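Long-range contacts in endonuclease 2 (Arabidopsis thaliana, PDB 4CXP), which cleaves RNA and single-stranded DNA, and double-stranded DNA less well, using divalent metal ions to release 5'-phosphorylated products: residues T15-T20 and T257-F262; H58-P63 and C84-I89; I125-H130 and H155-N160. All coordinates share one frame; numbering follows the deposited sequence. Where two conformers were deposited one is given.

Contact 1 of 3, residues T15-T20 and T257-F262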
loop_
_atom_site.group_PDB
_atom_site.type_symbol
_atom_site.label_atom_id
_atom_site.label_comp_id
_atom_site.label_asym_id
_atom_site.label_seq_id
_atom_site.Cartn_x
_atom_site.Cartn_y
_atom_site.Cartn_z
ATOM N N THR A 15 6.772 -9.726 -10.646
ATOM C CA THR A 15 8.009 -10.445 -10.917
ATOM C C THR A 15 8.351 -11.517 -9.879
ATOM O O THR A 15 9.235 -12.322 -10.120
ATOM C CB THR A 15 9.210 -9.502 -11.135
ATOM O OG1 THR A 15 9.490 -8.796 -9.930
ATOM C CG2 THR A 15 8.936 -8.537 -12.266
ATOM N N ARG A 16 7.623 -11.556 -8.769
ATOM C CA ARG A 16 7.816 -12.534 -7.697
ATOM C C ARG A 16 6.728 -13.605 -7.692
ATOM O O ARG A 16 6.678 -14.428 -6.789
ATOM C CB ARG A 16 7.876 -11.835 -6.346
ATOM C CG ARG A 16 9.087 -10.946 -6.188
ATOM C CD ARG A 16 9.099 -10.286 -4.821
ATOM N NE ARG A 16 9.353 -11.236 -3.748
ATOM C CZ ARG A 16 10.549 -11.694 -3.437
ATOM N NH1 ARG A 16 11.637 -11.264 -4.073
ATOM N NH2 ARG A 16 10.656 -12.569 -2.462
ATOM N N LEU A 17 5.867 -13.640 -8.696
ATOM C CA LEU A 17 4.826 -14.651 -8.753
ATOM C C LEU A 17 5.414 -15.989 -9.172
ATOM O O LEU A 17 6.302 -16.066 -10.024
ATOM C CB LEU A 17 3.746 -14.236 -9.741
ATOM C CG LEU A 17 2.990 -12.957 -9.387
ATOM C CD1 LEU A 17 1.941 -12.673 -10.436
ATOM C CD2 LEU A 17 2.388 -13.026 -7.997
ATOM N N ASP A 18 4.867 -17.046 -8.596
ATOM C CA ASP A 18 5.141 -18.398 -9.043
ATOM C C ASP A 18 4.320 -18.699 -10.284
ATOM O O ASP A 18 3.497 -17.894 -10.716
ATOM C CB ASP A 18 4.992 -19.407 -7.913
ATOM C CG ASP A 18 3.589 -19.563 -7.396
ATOM O OD1 ASP A 18 2.634 -19.285 -8.128
ATOM O OD2 ASP A 18 3.438 -19.983 -6.212
ATOM N N GLU A 19 4.577 -19.836 -10.912
ATOM C CA GLU A 19 3.965 -20.087 -12.202
ATOM C C GLU A 19 2.435 -20.115 -12.130
ATOM O O GLU A 19 1.769 -19.550 -12.998
ATOM C CB GLU A 19 4.551 -21.329 -12.849
ATOM C CG GLU A 19 4.093 -21.537 -14.289
ATOM C CD GLU A 19 4.666 -20.579 -15.341
ATOM O OE1 GLU A 19 5.372 -19.614 -15.040
ATOM O OE2 GLU A 19 4.400 -20.831 -16.530
ATOM N N THR A 20 1.866 -20.744 -11.104
ATOM C CA THR A 20 0.409 -20.801 -11.009
ATOM C C THR A 20 -0.220 -19.424 -10.814
ATOM O O THR A 20 -1.258 -19.120 -11.395
ATOM C CB THR A 20 -0.091 -21.806 -9.948
ATOM O OG1 THR A 20 0.526 -21.584 -8.695
ATOM C CG2 THR A 20 0.249 -23.196 -10.376
ATOM N N THR A 257 1.073 -13.403 -1.089
ATOM C CA THR A 257 -0.352 -13.634 -0.907
ATOM C C THR A 257 -0.978 -14.230 -2.172
ATOM O O THR A 257 -1.708 -15.220 -2.086
ATOM C CB THR A 257 -1.043 -12.344 -0.453
ATOM O OG1 THR A 257 -0.439 -11.889 0.757
ATOM C CG2 THR A 257 -2.504 -12.558 -0.237
ATOM N N LEU A 258 -0.697 -13.654 -3.333
ATOM C CA LEU A 258 -1.201 -14.213 -4.579
ATOM C C LEU A 258 -0.676 -15.628 -4.807
ATOM O O LEU A 258 -1.407 -16.502 -5.282
ATOM C CB LEU A 258 -0.872 -13.321 -5.770
ATOM C CG LEU A 258 -1.524 -11.922 -5.749
ATOM C CD1 LEU A 258 -1.080 -11.111 -6.949
ATOM C CD2 LEU A 258 -3.040 -11.989 -5.692
ATOM N N ASN A 259 0.586 -15.874 -4.465
ATOM C CA ASN A 259 1.125 -17.214 -4.608
ATOM C C ASN A 259 0.373 -18.222 -3.742
ATOM O O ASN A 259 0.058 -19.324 -4.183
ATOM C CB ASN A 259 2.621 -17.238 -4.291
ATOM C CG ASN A 259 3.457 -16.610 -5.392
ATOM O OD1 ASN A 259 2.998 -16.419 -6.510
ATOM N ND2 ASN A 259 4.694 -16.290 -5.077
ATOM N N ARG A 260 0.066 -17.846 -2.509
ATOM C CA ARG A 260 -0.724 -18.727 -1.643
ATOM C C ARG A 260 -2.127 -18.929 -2.193
ATOM O O ARG A 260 -2.633 -20.047 -2.180
ATOM C CB ARG A 260 -0.796 -18.152 -0.239
ATOM C CG ARG A 260 0.444 -18.383 0.584
ATOM C CD ARG A 260 0.294 -17.985 2.050
ATOM N NE ARG A 260 0.077 -16.551 2.240
ATOM C CZ ARG A 260 1.018 -15.635 2.402
ATOM N NH1 ARG A 260 2.307 -15.969 2.468
ATOM N NH2 ARG A 260 0.646 -14.374 2.555
ATOM N N ILE A 261 -2.776 -17.860 -2.637
ATOM C CA ILE A 261 -4.149 -17.926 -3.133
ATOM C C ILE A 261 -4.275 -18.861 -4.322
ATOM O O ILE A 261 -5.183 -19.682 -4.378
ATOM C CB ILE A 261 -4.630 -16.518 -3.576
ATOM C CG1 ILE A 261 -4.902 -15.643 -2.361
ATOM C CG2 ILE A 261 -5.879 -16.603 -4.443
ATOM C CD1 ILE A 261 -5.059 -14.183 -2.724
ATOM N N PHE A 262 -3.385 -18.702 -5.287
ATOM C CA PHE A 262 -3.513 -19.416 -6.551
ATOM C C PHE A 262 -2.819 -20.770 -6.549
ATOM O O PHE A 262 -2.968 -21.518 -7.510
ATOM C CB PHE A 262 -3.004 -18.552 -7.691
ATOM C CG PHE A 262 -3.845 -17.321 -7.941
ATOM C CD1 PHE A 262 -5.209 -17.428 -8.206
ATOM C CD2 PHE A 262 -3.280 -16.063 -7.952
ATOM C CE1 PHE A 262 -5.967 -16.295 -8.451
ATOM C CE2 PHE A 262 -4.039 -14.938 -8.219
ATOM C CZ PHE A 262 -5.381 -15.051 -8.446
HETATM O O HOH W 1 0.268 -19.719 -6.964
#
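N259 reaches from the last turns of helix 233-262 and hydrogen-bonds the backbone on both sides of L17. Its ND2 donates to R16 O over 3.2 Å with an N-H...O angle of 161°, and R16 O lies close to the plane of the amide. The other half of the amide, OD1, receives D18 N at 2.9 Å along a nearly straight line, although the donor stands above the carbonyl plane. With donor and acceptor both used, the amide cannot flip without losing the pair. Its first torsion, -74°, sets CG beside the N259 backbone N and sends the amide across to the loop.

The carboxylate of D18 stacks on this amide, the two planes 19° apart, with OD2 lying 3.4 Å from N259 CB. D18 is also the N-cap of helix 19-28: OD1 accepts from A21 N, so the turn that starts this helix rests against the end of the C-terminal one. Residues 257-262 belong to a propeptide that is removed in the mature form, and here they are still in place at the protein surface.

Water 1 adds a second polar link. It donates to D18 OD1 and to N259 O, and takes the hydroxyl hydrogen of T20 at 2.6 Å from OG1. One solvent molecule thus joins the cap residue, the first turn of helix 19-28 and a backbone carbonyl of helix 233-262.

Apolar contact is small. CD2 of L17 comes within 4.0 Å of L258 CB and passes by N259 OD1; L17 also packs on V25 and A255. The R16 guanidinium makes a salt bridge with E197, while F262 packs against A21 and A24.

Contact 2 of 3, residues H58-P63 and C84-I89. With ZN (zinc ion), chain E.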
loop_
_atom_site.group_PDB
_atom_site.type_symbol
_atom_site.label_atom_id
_atom_site.label_comp_id
_atom_site.label_asym_id
_atom_site.label_seq_id
_atom_site.Cartn_x
_atom_site.Cartn_y
_atom_site.Cartn_z
ATOM N N HIS A 58 -10.091 1.694 1.675
ATOM C CA HIS A 58 -8.704 2.051 1.371
ATOM C C HIS A 58 -7.865 2.308 2.612
ATOM O O HIS A 58 -6.644 2.429 2.496
ATOM C CB HIS A 58 -8.646 3.282 0.467
ATOM C CG HIS A 58 -9.200 3.031 -0.896
ATOM N ND1 HIS A 58 -8.431 3.062 -2.030
ATOM C CD2 HIS A 58 -10.453 2.683 -1.279
ATOM C CE1 HIS A 58 -9.200 2.748 -3.062
ATOM N NE2 HIS A 58 -10.431 2.513 -2.634
ATOM N N TYR A 59 -8.469 2.407 3.798
ATOM C CA TYR A 59 -7.728 2.851 4.966
ATOM C C TYR A 59 -8.302 2.239 6.234
ATOM O O TYR A 59 -9.303 1.508 6.210
ATOM C CB TYR A 59 -7.703 4.404 5.017
ATOM C CG TYR A 59 -9.092 4.992 5.052
ATOM C CD1 TYR A 59 -9.813 5.090 6.248
ATOM C CD2 TYR A 59 -9.715 5.415 3.890
ATOM C CE1 TYR A 59 -11.100 5.602 6.260
ATOM C CE2 TYR A 59 -10.999 5.914 3.907
ATOM C CZ TYR A 59 -11.690 6.011 5.093
ATOM O OH TYR A 59 -12.973 6.505 5.091
ATOM N N ILE A 60 -7.638 2.555 7.351
ATOM C CA ILE A 60 -8.081 2.247 8.708
ATOM C C ILE A 60 -7.933 3.529 9.513
ATOM O O ILE A 60 -6.869 4.143 9.498
ATOM C CB ILE A 60 -7.237 1.149 9.372
ATOM C CG1 ILE A 60 -7.398 -0.166 8.633
ATOM C CG2 ILE A 60 -7.626 0.985 10.819
ATOM C CD1 ILE A 60 -6.342 -1.201 8.916
ATOM N N ASN A 61 -8.990 3.897 10.236
ATOM C CA ASN A 61 -8.958 4.981 11.210
ATOM C C ASN A 61 -8.712 4.423 12.601
ATOM O O ASN A 61 -9.430 3.529 13.043
ATOM C CB ASN A 61 -10.308 5.701 11.248
ATOM C CG ASN A 61 -10.524 6.629 10.086
ATOM O OD1 ASN A 61 -9.590 7.243 9.587
ATOM N ND2 ASN A 61 -11.772 6.760 9.663
ATOM N N THR A 62 -7.734 4.971 13.308
ATOM C CA THR A 62 -7.402 4.548 14.662
ATOM C C THR A 62 -7.576 5.714 15.638
ATOM O O THR A 62 -7.632 6.888 15.250
ATOM C CB THR A 62 -5.925 4.135 14.787
ATOM O OG1 THR A 62 -5.082 5.286 14.621
ATOM C CG2 THR A 62 -5.558 3.090 13.788
ATOM N N PRO A 63 -7.604 5.400 16.939
ATOM C CA PRO A 63 -7.495 6.437 17.977
ATOM C C PRO A 63 -6.136 7.149 17.895
ATOM O O PRO A 63 -5.241 6.689 17.189
ATOM C CB PRO A 63 -7.652 5.655 19.283
ATOM C CG PRO A 63 -8.305 4.358 18.889
ATOM C CD PRO A 63 -7.780 4.058 17.518
ATOM N N CYS A 84 -12.851 -1.763 6.290
ATOM C CA CYS A 84 -11.576 -1.072 6.310
ATOM C C CYS A 84 -10.630 -1.858 5.398
ATOM O O CYS A 84 -10.979 -2.934 4.921
ATOM C CB CYS A 84 -11.017 -0.969 7.732
ATOM S SG CYS A 84 -10.135 -2.435 8.341
ATOM N N VAL A 85 -9.426 -1.349 5.169
ATOM C CA VAL A 85 -8.530 -2.008 4.225
ATOM C C VAL A 85 -8.151 -3.430 4.650
ATOM O O VAL A 85 -7.966 -4.284 3.790
ATOM C CB VAL A 85 -7.308 -1.106 3.913
ATOM C CG1 VAL A 85 -6.375 -0.912 5.093
ATOM C CG2 VAL A 85 -6.568 -1.593 2.695
ATOM N N ALA A 86 -7.989 -3.689 5.950
ATOM C CA ALA A 86 -7.724 -5.062 6.393
ATOM C C ALA A 86 -8.890 -5.995 6.051
ATOM O O ALA A 86 -8.697 -7.094 5.541
ATOM C CB ALA A 86 -7.409 -5.123 7.889
ATOM N N GLY A 87 -10.107 -5.571 6.374
ATOM C CA GLY A 87 -11.287 -6.348 6.052
ATOM C C GLY A 87 -11.454 -6.570 4.558
ATOM O O GLY A 87 -11.867 -7.645 4.126
ATOM N N ALA A 88 -11.105 -5.569 3.760
ATOM C CA ALA A 88 -11.166 -5.700 2.310
ATOM C C ALA A 88 -10.162 -6.739 1.820
ATOM O O ALA A 88 -10.469 -7.544 0.945
ATOM C CB ALA A 88 -10.925 -4.369 1.643
ATOM N N ILE A 89 -8.954 -6.729 2.378
ATOM C CA ILE A 89 -7.973 -7.728 1.970
ATOM C C ILE A 89 -8.481 -9.137 2.295
ATOM O O ILE A 89 -8.386 -10.022 1.465
ATOM C CB ILE A 89 -6.600 -7.429 2.576
ATOM C CG1 ILE A 89 -5.998 -6.191 1.891
ATOM C CG2 ILE A 89 -5.659 -8.618 2.459
ATOM C CD1 ILE A 89 -4.804 -5.598 2.611
HETATM ZN ZN ZN E . -6.404 3.764 -2.482
#
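The flat peptide group joining H58 to Y59 has V85 over one face: V85 CB sits 3.7 Å from H58 C and about as far from Y59 N. The next peptide is also met from above its plane. Y59 O accepts from V85 N at 3.0 Å with an N-H...O angle of 154°, and the donor stands 50° out of the carbonyl plane. The CA-CB bond of H58 points away from the helix, and its imidazole binds zinc through ND1 at 2.2 Å, a site it shares with D45, H120 and D124; F121 meets the same ring edge-to-face. The ligand-bearing backbone is therefore backed by the first residue of helix 85-96.

I60 carries the apolar part. With CG1 beside the backbone N (chi1 -64°), its longer branch swings to the helix and crosses the V85 side chain at about a right angle, CG1 lying 3.8 Å from V85 CG1. CD1 goes on to A86 CB at 4.2 Å. C84, the N-cap residue, is disulfide-bonded to C74 and was modelled in two conformers, so the approach of its SG to I60 is less certain. An alanine in place of I60 would lack CG1 and CD1, and V85 CG1 and A86 CB would probably lose their apolar cover from the strand.

Strand 60-62 runs parallel to strand 131-133, while helix 206-221 reaches both I60 and A86. V85 and A88 also pack against F121 of helix 111-124.

Contact 3 of 3, residues I125-H130 and H155-N160; sequences IHQPLH and HIWDSN. With ZN (zinc ion), chain F.
One of the enzyme's zinc sites is built across this contact, with H130 from the loop after helix 111-124 and D158 from helix 153-169 both binding the ion. H130 NE2 lies 2.1 Å from the zinc, and D158 chelates the zinc with OD2 at 2.2 Å and OD1 at 2.5 Å; water 2 and H154 are further ligands.

Q127 is a second-shell residue. Its chain bends at chi2 (-75°), which carries the amide to the carboxylate at about a right angle; NE2 donates to D158 OD1 at 2.9 Å, almost straight at 176°, from above the carboxylate plane. The other end of the amide, OE1, accepts from L129 N at 2.8 Å, so both ends are fixed.

W157 supplies the apolar surface of the contact. P128 CG lies 3.9 Å from W157 CZ3, on the six-membered part of the indole, and L129 CD1 lies 3.7 Å from W157 CD1, at the pyrrole. The W157 CB meets Q127 OE1, and W157 NE1 is hydrogen-bonded to Y235 OH. Here the helix widens to a pi-type turn, in which H155 O accepts from both S159 N and N160 N.

Zinc, Q127 NE2 and the amino group of W1 all converge on D158 OD1, which is likely to draw electron density onto that oxygen and hold the carboxylate against rotation. H130 ND1 is hydrogen-bonded to H58 O, which probably helps keep NE2 directed at the zinc and is likely to make the ring a stronger electron donor to the metal.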
loop_
_atom_site.group_PDB
_atom_site.type_symbol
_atom_site.label_atom_id
_atom_site.label_comp_id
_atom_site.label_asym_id
_atom_site.label_seq_id
_atom_site.Cartn_x
_atom_site.Cartn_y
_atom_site.Cartn_z
ATOM N N ILE A 125 -2.500 -0.700 2.516
ATOM C CA ILE A 125 -2.296 -1.065 3.912
ATOM C C ILE A 125 -0.847 -0.893 4.331
ATOM O O ILE A 125 -0.556 -0.937 5.523
ATOM C CB ILE A 125 -2.834 -2.473 4.221
ATOM C CG1 ILE A 125 -3.118 -2.636 5.712
ATOM C CG2 ILE A 125 -1.901 -3.555 3.681
ATOM C CD1 ILE A 125 -3.925 -3.881 6.018
ATOM N N HIS A 126 0.063 -0.691 3.376
ATOM C CA HIS A 126 1.463 -0.403 3.663
ATOM C C HIS A 126 1.811 1.075 3.721
ATOM O O HIS A 126 2.921 1.414 4.119
ATOM C CB HIS A 126 2.382 -1.143 2.673
ATOM C CG HIS A 126 2.530 -2.591 2.999
ATOM N ND1 HIS A 126 1.654 -3.565 2.593
ATOM C CD2 HIS A 126 3.438 -3.215 3.781
ATOM C CE1 HIS A 126 2.022 -4.725 3.122
ATOM N NE2 HIS A 126 3.106 -4.547 3.846
ATOM N N GLN A 127 0.902 1.954 3.329
ATOM C CA GLN A 127 1.157 3.390 3.440
ATOM C C GLN A 127 0.881 3.748 4.907
ATOM O O GLN A 127 -0.237 3.566 5.376
ATOM C CB GLN A 127 0.230 4.142 2.468
ATOM C CG GLN A 127 0.726 5.483 1.940
ATOM C CD GLN A 127 0.665 6.622 2.941
ATOM O OE1 GLN A 127 1.261 6.544 4.017
ATOM N NE2 GLN A 127 -0.025 7.694 2.587
ATOM N N PRO A 128 1.897 4.197 5.680
ATOM C CA PRO A 128 1.650 4.433 7.107
ATOM C C PRO A 128 0.422 5.276 7.408
ATOM O O PRO A 128 -0.320 4.986 8.358
ATOM C CB PRO A 128 2.948 5.093 7.568
ATOM C CG PRO A 128 3.985 4.487 6.652
ATOM C CD PRO A 128 3.297 4.431 5.315
ATOM N N LEU A 129 0.206 6.339 6.640
ATOM C CA LEU A 129 -0.928 7.221 6.903
ATOM C C LEU A 129 -2.260 6.714 6.379
ATOM O O LEU A 129 -3.256 7.375 6.556
ATOM C CB LEU A 129 -0.638 8.649 6.475
ATOM C CG LEU A 129 0.427 9.359 7.309
ATOM C CD1 LEU A 129 0.685 10.746 6.772
ATOM C CD2 LEU A 129 0.047 9.448 8.766
ATOM N N HIS A 130 -2.286 5.511 5.804
ATOM C CA HIS A 130 -3.534 4.781 5.587
ATOM C C HIS A 130 -3.954 3.951 6.801
ATOM O O HIS A 130 -5.010 3.350 6.755
ATOM C CB HIS A 130 -3.462 3.909 4.331
ATOM C CG HIS A 130 -3.715 4.681 3.080
ATOM N ND1 HIS A 130 -4.743 4.390 2.225
ATOM C CD2 HIS A 130 -3.116 5.784 2.569
ATOM C CE1 HIS A 130 -4.769 5.277 1.250
ATOM N NE2 HIS A 130 -3.788 6.139 1.430
ATOM N N HIS A 155 -0.760 13.510 1.634
ATOM C CA HIS A 155 -0.322 13.581 0.261
ATOM C C HIS A 155 1.195 13.452 0.139
ATOM O O HIS A 155 1.705 12.880 -0.827
ATOM C CB HIS A 155 -0.820 14.892 -0.371
ATOM C CG HIS A 155 -0.660 14.937 -1.862
ATOM N ND1 HIS A 155 0.455 15.431 -2.503
ATOM C CD2 HIS A 155 -1.494 14.525 -2.840
ATOM C CE1 HIS A 155 0.286 15.352 -3.813
ATOM N NE2 HIS A 155 -0.887 14.804 -4.043
ATOM N N ILE A 156 1.917 13.993 1.102
ATOM C CA ILE A 156 3.372 13.856 1.107
ATOM C C ILE A 156 3.751 12.379 1.117
ATOM O O ILE A 156 4.675 11.974 0.407
ATOM C CB ILE A 156 3.972 14.671 2.274
ATOM C CG1 ILE A 156 3.909 16.168 1.911
ATOM C CG2 ILE A 156 5.387 14.230 2.591
ATOM C CD1 ILE A 156 4.161 17.093 3.072
ATOM N N TRP A 157 3.068 11.575 1.937
ATOM C CA TRP A 157 3.319 10.150 1.997
ATOM C C TRP A 157 2.765 9.392 0.804
ATOM O O TRP A 157 3.401 8.445 0.325
ATOM C CB TRP A 157 2.831 9.615 3.348
ATOM C CG TRP A 157 3.810 9.943 4.425
ATOM C CD1 TRP A 157 3.988 11.149 5.063
ATOM C CD2 TRP A 157 4.871 9.092 4.880
ATOM N NE1 TRP A 157 5.067 11.067 5.906
ATOM C CE2 TRP A 157 5.617 9.816 5.818
ATOM C CE3 TRP A 157 5.242 7.775 4.599
ATOM C CZ2 TRP A 157 6.720 9.273 6.467
ATOM C CZ3 TRP A 157 6.320 7.236 5.256
ATOM C CH2 TRP A 157 7.050 7.984 6.177
ATOM N N ASP A 158 1.609 9.784 0.278
ATOM C CA ASP A 158 1.095 9.100 -0.904
ATOM C C ASP A 158 1.994 9.338 -2.122
ATOM O O ASP A 158 2.176 8.414 -2.924
ATOM C CB ASP A 158 -0.306 9.608 -1.297
ATOM C CG ASP A 158 -1.458 8.912 -0.599
ATOM O OD1 ASP A 158 -1.292 7.844 0.034
ATOM O OD2 ASP A 158 -2.596 9.438 -0.739
ATOM N N SER A 159 2.470 10.578 -2.267
ATOM C CA SER A 159 3.015 11.047 -3.524
ATOM C C SER A 159 4.297 11.856 -3.440
ATOM O O SER A 159 5.218 11.621 -4.219
ATOM C CB SER A 159 1.955 11.889 -4.258
ATOM O OG SER A 159 0.855 11.092 -4.629
ATOM N N ASN A 160 4.376 12.886 -2.596
ATOM C CA ASN A 160 5.481 13.839 -2.768
ATOM C C ASN A 160 6.847 13.247 -2.516
ATOM O O ASN A 160 7.781 13.539 -3.270
ATOM C CB ASN A 160 5.338 15.101 -1.918
ATOM C CG ASN A 160 4.113 15.901 -2.262
ATOM O OD1 ASN A 160 4.115 16.743 -3.186
ATOM N ND2 ASN A 160 3.084 15.682 -1.536
HETATM ZN ZN ZN F . -3.753 7.985 0.375
HETATM O O HOH W 2 -5.682 8.761 0.175
#

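In the fold
Contact 1 opens near the N terminus, at residues 15-20, and closes only at 257-262, so the loop it makes spans nearly the whole chain. The other two lie within that loop, one after the other without crossing. Contact 2 joins 58-63 to 84-89 and closes a short loop between strand 60-62 and helix 85-96; contact 3 then joins 125-130 to 155-160, over a loop that includes three short strands. Contacts 2 and 3 touch: I60 N probably bonds to H130 O, and I89 packs on I125, tying the two zinc-bearing regions together. Contact 1 lies apart, its centre about 24 Å and 26 Å from theirs, joining the start of helix 19-28 to the C-terminal end of helix 233-262.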